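Local coordinates for putative ribokinase II (Escherichia coli, PDB 3K9E), which probably phosphorylates a carbohydrate or related small molecule using ATP, as pfkB-family (ribokinase-like) kinases do, at residues Glu15-Lys20 against Ala94-His99; Val47-Val52 against Ala74-Asp79; Ser84-Glu89 against Asn112-Lys117. One frame throughout, in Å; residues are numbered along the deposited sequence.

How the contacts relate
Contact 1 lies in the small four-stranded sheet that forms the lid of ribokinase-like kinases, whereas contact 2 joins two helix ends on the large alpha/beta core and contact 3 sits at the outer edge of that core's sheet. None touches another: the centres are 23 to 27 Å apart, and the nearest atoms of contacts 1 and 3 about 8 Å. The chain runs from contact 3's strand 83-86 into contact 1's strand 92-98, so core edge and lid are closely linked, and both contacts reach the second subunit. In relatives the sugar binds between lid and core, which would put contact 1 beside the substrate cleft.

Contact 1 (Glu15-Lys20 against Ala94-His99); sequences EIMASK and AFVTYH
I16 is gripped through both its backbone N and its O by the strand beside it: its N gives a hydrogen bond of 2.9 Å to A94 O, and its O accepts one of 3.1 Å from V96 N. A18 N continues the ladder to V96 O at 2.9 Å, with a nearly straight N-H...O angle of 164°. This is parallel pairing, the strand directions inclined by 22°. Carbon donors supplement it: F95 CA lies 3.3 Å from I16 O, and E15 CA approaches A94 O, so each of these oxygens has a C-H as well as an N-H partner. The other backbone edges are served by the outer strands, E15 and M17 bonding to Y35 and N32, F95 and T97 to I107 and D105.

The side chains split between the two faces. On one, the branched I16 lies alongside the F95 ring, CG2 reaching CE1 at 3.4 Å while CG1 sits over a ring face. W31, and F65 of the second subunit, meet the same ring edge-to-face. On the other, V96 CG1 lies 3.6 Å from CG of selenomethionine M17; chi1 60° places this methyl between backbone N and carbonyl carbon, turned toward the M17 and E15 chains. Farther along, little A18 fits its CB snugly against T97 CG2 at 3.5 Å.

Next along the chain, S19 OG pairs with I30 O and Q23 OE1, both acceptors, so its single proton must be shared or go to one; Q23 OE1 also takes K20 N. With peptide polarity met by strand neighbours, one apolar face of this lid sheet is left for dimer contact, where I16 and F95 pack against F95 and I16 of the second subunit.

Contact 2 (Val47-Val52 against Ala74-Asp79); sequences VTRLGV and AADGVD
T48 sets its hydroxyl above the flat peptide group that joins D76 to G77. OG1 donates to D76 O over 2.9 Å, standing 41° out of the carbonyl plane, and it also lies against the following G77-V78 peptide, 3.3 Å from G77 C. The methyl CG2 crowds the same D76 oxygen at 3.1 Å, and it touches D76 CB at 3.6 Å and V78 CG2 at 3.7 Å. At chi1 -162° the hydroxyl swings away from T48 N while the methyl falls between that N and the carbonyl carbon, which turns both toward the end of helix 64-75; threonine's beta-branching supplies donor and methyl together. The other flat groups stay apart: the D76 carboxylate has R49 NE nearby, 4.9 Å from OD2, without contact, and R49 spends NH1 on T300 OG1. D76 OD2 also lies close to D45 OD1, a like-charged pairing that may raise the proton affinity of one of them and that R49 may partly offset.

Both segments finish helices with Schellman motifs. G51 and G77 take up the positive phi that ends each helix, a conformation natural to glycine, and G77, having no side chain, leaves room for the threonine hydroxyl.

The hydroxyl thus ties the C-terminal end of helix 39-49 to that of helix 64-75. T48 also rests on C54 of strand 54-61, to whose backbone D79 bonds, while L50 turns to helix 258-271 and V52 packs there and on strand 5-9.

Contact 3 (Ser84-Glu89 against Asn112-Lys117); sequences SVLPLE and NAACGK
E89 lays its CB against A114, 3.8 Å from the CA and 3.9 Å from the methyl, and this is the close-packed heart of the contact. Alanine's small size admits the strand's turn so near. L86 adds an apolar branch, CD1 pointing into the lysine chain of K117; the separation there is doubtful, because K117 CB is placed too close to A114 O. The E89 and K117 chains also run too close in the model, so their mutual arrangement is doubtful; as modelled, OE1 and NZ are not in contact.

The looser side is bridged by water. The bend of E89 at chi2 (-66°) turns OE1 toward the 112-114 backbone, where a water donates to it at 2.8 Å and, weakly, to N112 O at 3.3 Å. With two protons to give, the water joins two acceptors that cannot bond to each other. E89 and N112 also pack on N112 and E89 of the second subunit.

A type I turn from L86 to E89 brings these residues round, closed by E89 N to L86 O; P87, with its restricted phi, suits the second position. The 112-117 loop follows strand 104-109 of the lid, whereas strand 83-86 is the outermost strand of the nine-stranded core sheet in this chain, L86 bonding through its backbone to V60 of strand 54-61.

Contact 1 (Glu15-Lys20 against Ala94-His99)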
loop_
_atom_site.group_PDB
_atom_site.type_symbol
_atom_site.label_atom_id
_atom_site.label_comp_id
_atom_site.label_asym_id
_atom_site.label_seq_id
_atom_site.Cartn_x
_atom_site.Cartn_y
_atom_site.Cartn_z
ATOM N N GLU B 15 0.280 -9.569 -4.717
ATOM C CA GLU B 15 -1.102 -9.350 -5.087
ATOM C C GLU B 15 -1.999 -9.980 -4.019
ATOM O O GLU B 15 -1.719 -11.075 -3.531
ATOM C CB GLU B 15 -1.404 -9.969 -6.458
ATOM C CG GLU B 15 -2.714 -9.472 -7.054
ATOM C CD GLU B 15 -2.985 -9.998 -8.456
ATOM O OE1 GLU B 15 -3.491 -11.136 -8.588
ATOM O OE2 GLU B 15 -2.693 -9.271 -9.431
ATOM N N ILE B 16 -3.049 -9.256 -3.642
ATOM C CA ILE B 16 -4.034 -9.721 -2.665
ATOM C C ILE B 16 -5.314 -9.815 -3.486
ATOM O O ILE B 16 -5.798 -8.812 -4.013
ATOM C CB ILE B 16 -4.224 -8.703 -1.519
ATOM C CG1 ILE B 16 -2.961 -8.649 -0.659
ATOM C CG2 ILE B 16 -5.417 -9.083 -0.671
ATOM C CD1 ILE B 16 -1.780 -8.042 -1.358
HETATM N N MSE B 17 -5.860 -11.017 -3.597
HETATM C CA MSE B 17 -7.045 -11.229 -4.425
HETATM C C MSE B 17 -8.353 -11.426 -3.689
HETATM O O MSE B 17 -8.407 -12.135 -2.686
HETATM C CB MSE B 17 -6.825 -12.446 -5.323
HETATM C CG MSE B 17 -5.582 -12.381 -6.192
HETATM SE SE MSE B 17 -5.337 -14.040 -7.171
HETATM C CE MSE B 17 -3.465 -14.295 -6.831
ATOM N N ALA B 18 -9.411 -10.807 -4.201
ATOM C CA ALA B 18 -10.730 -10.962 -3.604
ATOM C C ALA B 18 -11.064 -12.446 -3.704
ATOM O O ALA B 18 -10.752 -13.092 -4.709
ATOM C CB ALA B 18 -11.752 -10.147 -4.370
ATOM N N SER B 19 -11.689 -12.988 -2.665
ATOM C CA SER B 19 -12.037 -14.406 -2.648
ATOM C C SER B 19 -13.300 -14.738 -3.430
ATOM O O SER B 19 -13.483 -15.879 -3.857
ATOM C CB SER B 19 -12.192 -14.895 -1.208
ATOM O OG SER B 19 -13.179 -14.146 -0.530
ATOM N N LYS B 20 -14.168 -13.751 -3.622
ATOM C CA LYS B 20 -15.410 -13.981 -4.353
ATOM C C LYS B 20 -15.598 -13.003 -5.497
ATOM O O LYS B 20 -15.173 -11.849 -5.417
ATOM C CB LYS B 20 -16.613 -13.859 -3.414
ATOM C CG LYS B 20 -16.550 -14.752 -2.193
ATOM C CD LYS B 20 -17.874 -14.734 -1.455
ATOM C CE LYS B 20 -17.765 -15.449 -0.113
ATOM N NZ LYS B 20 -16.814 -14.748 0.804
ATOM N N ALA B 94 -0.996 -4.811 -4.811
ATOM C CA ALA B 94 -2.138 -4.619 -5.692
ATOM C C ALA B 94 -3.297 -5.487 -5.200
ATOM O O ALA B 94 -3.134 -6.681 -4.970
ATOM C CB ALA B 94 -1.763 -4.998 -7.130
ATOM N N PHE B 95 -4.450 -4.865 -5.003
ATOM C CA PHE B 95 -5.652 -5.574 -4.582
ATOM C C PHE B 95 -6.457 -5.739 -5.859
ATOM O O PHE B 95 -6.579 -4.797 -6.641
ATOM C CB PHE B 95 -6.465 -4.738 -3.590
ATOM C CG PHE B 95 -5.932 -4.761 -2.196
ATOM C CD1 PHE B 95 -6.391 -5.705 -1.280
ATOM C CD2 PHE B 95 -4.968 -3.842 -1.792
ATOM C CE1 PHE B 95 -5.903 -5.738 0.015
ATOM C CE2 PHE B 95 -4.468 -3.865 -0.490
ATOM C CZ PHE B 95 -4.940 -4.819 0.416
ATOM N N VAL B 96 -7.004 -6.923 -6.083
ATOM C CA VAL B 96 -7.789 -7.128 -7.292
ATOM C C VAL B 96 -9.109 -7.857 -7.036
ATOM O O VAL B 96 -9.188 -8.757 -6.202
ATOM C CB VAL B 96 -6.980 -7.920 -8.364
ATOM C CG1 VAL B 96 -6.585 -9.283 -7.822
ATOM C CG2 VAL B 96 -7.808 -8.080 -9.628
ATOM N N THR B 97 -10.151 -7.423 -7.740
ATOM C CA THR B 97 -11.450 -8.068 -7.647
ATOM C C THR B 97 -11.917 -8.419 -9.038
ATOM O O THR B 97 -11.433 -7.866 -10.027
ATOM C CB THR B 97 -12.561 -7.198 -7.061
ATOM O OG1 THR B 97 -12.043 -6.325 -6.053
ATOM C CG2 THR B 97 -13.618 -8.115 -6.451
ATOM N N TYR B 98 -12.895 -9.315 -9.093
ATOM C CA TYR B 98 -13.477 -9.791 -10.343
ATOM C C TYR B 98 -14.951 -9.423 -10.511
ATOM O O TYR B 98 -15.734 -9.593 -9.584
ATOM C CB TYR B 98 -13.367 -11.306 -10.390
ATOM C CG TYR B 98 -12.013 -11.816 -10.780
ATOM C CD1 TYR B 98 -11.797 -12.336 -12.054
ATOM C CD2 TYR B 98 -10.951 -11.806 -9.875
ATOM C CE1 TYR B 98 -10.558 -12.843 -12.423
ATOM C CE2 TYR B 98 -9.701 -12.311 -10.234
ATOM C CZ TYR B 98 -9.516 -12.831 -11.512
ATOM O OH TYR B 98 -8.298 -13.354 -11.880
ATOM N N HIS B 99 -15.312 -8.940 -11.699
ATOM C CA HIS B 99 -16.693 -8.599 -12.021
ATOM C C HIS B 99 -17.284 -9.820 -12.737
ATOM O O HIS B 99 -16.532 -10.655 -13.260
ATOM C CB HIS B 99 -16.756 -7.375 -12.963
ATOM C CG HIS B 99 -16.287 -6.096 -12.333
ATOM N ND1 HIS B 99 -16.980 -5.470 -11.317
ATOM C CD2 HIS B 99 -15.213 -5.308 -12.593
ATOM C CE1 HIS B 99 -16.361 -4.348 -10.982
ATOM N NE2 HIS B 99 -15.286 -4.224 -11.745
#

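Contact 2 (Val47-Val52 against Ala74-Asp79)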
loop_
_atom_site.group_PDB
_atom_site.type_symbol
_atom_site.label_atom_id
_atom_site.label_comp_id
_atom_site.label_asym_id
_atom_site.label_seq_id
_atom_site.Cartn_x
_atom_site.Cartn_y
_atom_site.Cartn_z
ATOM N N VAL B 47 11.235 -17.653 -17.155
ATOM C CA VAL B 47 12.549 -17.913 -17.724
ATOM C C VAL B 47 13.311 -18.910 -16.868
ATOM O O VAL B 47 13.886 -19.864 -17.386
ATOM C CB VAL B 47 13.404 -16.637 -17.829
ATOM C CG1 VAL B 47 14.786 -16.991 -18.352
ATOM C CG2 VAL B 47 12.738 -15.631 -18.757
ATOM N N THR B 48 13.315 -18.708 -15.556
ATOM C CA THR B 48 14.055 -19.631 -14.708
ATOM C C THR B 48 13.440 -21.023 -14.668
ATOM O O THR B 48 14.156 -22.013 -14.588
ATOM C CB THR B 48 14.212 -19.119 -13.260
ATOM O OG1 THR B 48 15.273 -19.850 -12.639
ATOM C CG2 THR B 48 12.923 -19.322 -12.445
ATOM N N ARG B 49 12.120 -21.111 -14.750
ATOM C CA ARG B 49 11.491 -22.419 -14.710
ATOM C C ARG B 49 11.763 -23.214 -15.982
ATOM O O ARG B 49 11.566 -24.435 -16.020
ATOM C CB ARG B 49 9.998 -22.268 -14.455
ATOM C CG ARG B 49 9.735 -21.626 -13.115
ATOM C CD ARG B 49 8.425 -22.073 -12.579
ATOM N NE ARG B 49 8.467 -23.478 -12.202
ATOM C CZ ARG B 49 7.454 -24.312 -12.378
ATOM N NH1 ARG B 49 6.332 -23.871 -12.933
ATOM N NH2 ARG B 49 7.551 -25.571 -11.981
ATOM N N LEU B 50 12.221 -22.522 -17.023
ATOM C CA LEU B 50 12.570 -23.185 -18.269
ATOM C C LEU B 50 14.060 -23.570 -18.237
ATOM O O LEU B 50 14.602 -24.095 -19.206
ATOM C CB LEU B 50 12.233 -22.286 -19.465
ATOM C CG LEU B 50 10.706 -22.168 -19.627
ATOM C CD1 LEU B 50 10.353 -21.211 -20.768
ATOM C CD2 LEU B 50 10.107 -23.561 -19.866
ATOM N N GLY B 51 14.709 -23.315 -17.103
ATOM C CA GLY B 51 16.106 -23.687 -16.925
ATOM C C GLY B 51 17.165 -22.710 -17.400
ATOM O O GLY B 51 18.357 -23.026 -17.388
ATOM N N VAL B 52 16.740 -21.522 -17.814
ATOM C CA VAL B 52 17.666 -20.525 -18.317
ATOM C C VAL B 52 18.138 -19.602 -17.205
ATOM O O VAL B 52 17.336 -18.894 -16.607
ATOM C CB VAL B 52 17.004 -19.678 -19.441
ATOM C CG1 VAL B 52 17.947 -18.563 -19.896
ATOM C CG2 VAL B 52 16.653 -20.570 -20.612
ATOM N N ALA B 74 14.213 -16.738 -5.709
ATOM C CA ALA B 74 15.451 -17.444 -5.366
ATOM C C ALA B 74 15.262 -18.948 -5.424
ATOM O O ALA B 74 16.077 -19.659 -6.007
ATOM C CB ALA B 74 15.929 -17.035 -3.977
ATOM N N ALA B 75 14.184 -19.437 -4.827
ATOM C CA ALA B 75 13.917 -20.871 -4.829
ATOM C C ALA B 75 13.748 -21.406 -6.251
ATOM O O ALA B 75 14.167 -22.529 -6.560
ATOM C CB ALA B 75 12.665 -21.173 -4.004
ATOM N N ASP B 76 13.140 -20.605 -7.122
ATOM C CA ASP B 76 12.926 -21.030 -8.497
ATOM C C ASP B 76 14.208 -20.986 -9.338
ATOM O O ASP B 76 14.221 -21.417 -10.495
ATOM C CB ASP B 76 11.816 -20.191 -9.137
ATOM C CG ASP B 76 10.425 -20.627 -8.692
ATOM O OD1 ASP B 76 10.311 -21.686 -8.036
ATOM O OD2 ASP B 76 9.437 -19.926 -9.006
ATOM N N GLY B 77 15.289 -20.473 -8.755
ATOM C CA GLY B 77 16.558 -20.425 -9.468
ATOM C C GLY B 77 17.022 -19.062 -9.948
ATOM O O GLY B 77 18.102 -18.937 -10.521
ATOM N N VAL B 78 16.214 -18.034 -9.719
ATOM C CA VAL B 78 16.574 -16.686 -10.157
ATOM C C VAL B 78 17.708 -16.083 -9.331
ATOM O O VAL B 78 17.785 -16.284 -8.120
ATOM C CB VAL B 78 15.356 -15.721 -10.076
ATOM C CG1 VAL B 78 15.753 -14.338 -10.594
ATOM C CG2 VAL B 78 14.186 -16.278 -10.871
ATOM N N ASP B 79 18.600 -15.364 -10.002
ATOM C CA ASP B 79 19.703 -14.672 -9.336
ATOM C C ASP B 79 19.019 -13.431 -8.757
ATOM O O ASP B 79 18.642 -12.517 -9.505
ATOM C CB ASP B 79 20.757 -14.258 -10.368
ATOM C CG ASP B 79 21.920 -13.488 -9.753
ATOM O OD1 ASP B 79 21.798 -12.975 -8.615
ATOM O OD2 ASP B 79 22.964 -13.385 -10.430
#

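Contact 3 (Ser84-Glu89 against Asn112-Lys117)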
loop_
_atom_site.group_PDB
_atom_site.type_symbol
_atom_site.label_atom_id
_atom_site.label_comp_id
_atom_site.label_asym_id
_atom_site.label_seq_id
_atom_site.Cartn_x
_atom_site.Cartn_y
_atom_site.Cartn_z
ATOM N N SER B 84 17.265 -4.863 -4.575
ATOM C CA SER B 84 17.670 -4.061 -3.434
ATOM C C SER B 84 16.514 -3.984 -2.447
ATOM O O SER B 84 15.351 -3.954 -2.849
ATOM C CB SER B 84 18.057 -2.655 -3.900
ATOM O OG SER B 84 18.993 -2.716 -4.965
ATOM N N VAL B 85 16.832 -3.974 -1.156
ATOM C CA VAL B 85 15.809 -3.873 -0.120
ATOM C C VAL B 85 15.853 -2.447 0.434
ATOM O O VAL B 85 16.903 -1.974 0.861
ATOM C CB VAL B 85 16.061 -4.888 1.029
ATOM C CG1 VAL B 85 14.952 -4.791 2.071
ATOM C CG2 VAL B 85 16.125 -6.302 0.468
ATOM N N LEU B 86 14.714 -1.758 0.408
ATOM C CA LEU B 86 14.633 -0.384 0.896
ATOM C C LEU B 86 13.884 -0.317 2.225
ATOM O O LEU B 86 12.660 -0.447 2.272
ATOM C CB LEU B 86 13.937 0.496 -0.144
ATOM C CG LEU B 86 14.532 0.443 -1.554
ATOM C CD1 LEU B 86 13.756 1.372 -2.473
ATOM C CD2 LEU B 86 16.001 0.846 -1.519
ATOM N N PRO B 87 14.613 -0.103 3.329
ATOM C CA PRO B 87 14.008 -0.023 4.662
ATOM C C PRO B 87 12.914 1.034 4.803
ATOM O O PRO B 87 11.865 0.772 5.390
ATOM C CB PRO B 87 15.202 0.269 5.565
ATOM C CG PRO B 87 16.335 -0.377 4.841
ATOM C CD PRO B 87 16.075 0.028 3.414
ATOM N N LEU B 88 13.158 2.223 4.256
ATOM C CA LEU B 88 12.198 3.325 4.350
ATOM C C LEU B 88 11.057 3.307 3.338
ATOM O O LEU B 88 10.403 4.336 3.122
ATOM C CB LEU B 88 12.932 4.660 4.237
ATOM C CG LEU B 88 14.032 4.906 5.267
ATOM C CD1 LEU B 88 14.632 6.279 5.031
ATOM C CD2 LEU B 88 13.460 4.793 6.673
ATOM N N GLU B 89 10.812 2.148 2.730
ATOM C CA GLU B 89 9.752 2.015 1.734
ATOM C C GLU B 89 8.936 0.744 1.954
ATOM O O GLU B 89 9.415 -0.216 2.556
ATOM C CB GLU B 89 10.356 1.991 0.325
ATOM C CG GLU B 89 11.061 3.272 -0.091
ATOM C CD GLU B 89 10.109 4.447 -0.229
ATOM O OE1 GLU B 89 9.117 4.331 -0.987
ATOM O OE2 GLU B 89 10.352 5.493 0.412
ATOM N N ASN B 112 4.242 4.931 -5.829
ATOM C CA ASN B 112 4.699 5.573 -4.604
ATOM C C ASN B 112 5.147 4.562 -3.570
ATOM O O ASN B 112 5.086 4.823 -2.367
ATOM C CB ASN B 112 3.592 6.447 -4.002
ATOM C CG ASN B 112 3.076 7.480 -4.978
ATOM O OD1 ASN B 112 3.851 8.198 -5.591
ATOM N ND2 ASN B 112 1.758 7.555 -5.129
ATOM N N ALA B 113 5.585 3.400 -4.035
ATOM C CA ALA B 113 6.059 2.355 -3.138
ATOM C C ALA B 113 7.504 2.030 -3.514
ATOM O O ALA B 113 8.085 2.678 -4.387
ATOM C CB ALA B 113 5.176 1.118 -3.262
ATOM N N ALA B 114 8.087 1.035 -2.857
ATOM C CA ALA B 114 9.465 0.654 -3.146
ATOM C C ALA B 114 9.763 0.598 -4.646
ATOM O O ALA B 114 10.785 1.119 -5.092
ATOM C CB ALA B 114 9.785 -0.683 -2.494
ATOM N N CYS B 115 8.864 -0.010 -5.420
ATOM C CA CYS B 115 9.045 -0.139 -6.870
ATOM C C CYS B 115 9.421 1.169 -7.550
ATOM O O CYS B 115 10.403 1.232 -8.286
ATOM C CB CYS B 115 7.769 -0.642 -7.552
ATOM S SG CYS B 115 6.669 -1.600 -6.546
ATOM N N GLY B 116 8.608 2.200 -7.325
ATOM C CA GLY B 116 8.847 3.497 -7.936
ATOM C C GLY B 116 10.081 4.206 -7.415
ATOM O O GLY B 116 10.330 5.363 -7.761
ATOM N N LYS B 117 10.854 3.511 -6.582
ATOM C CA LYS B 117 12.076 4.067 -6.006
ATOM C C LYS B 117 13.288 3.692 -6.858
ATOM O O LYS B 117 14.303 4.385 -6.856
ATOM C CB LYS B 117 12.277 3.527 -4.590
ATOM C CG LYS B 117 12.688 4.563 -3.558
ATOM C CD LYS B 117 11.476 5.218 -2.903
ATOM C CE LYS B 117 10.751 6.176 -3.831
ATOM N NZ LYS B 117 11.540 7.412 -4.080
HETATM O O HOH W 1 7.836 6.667 -1.917
#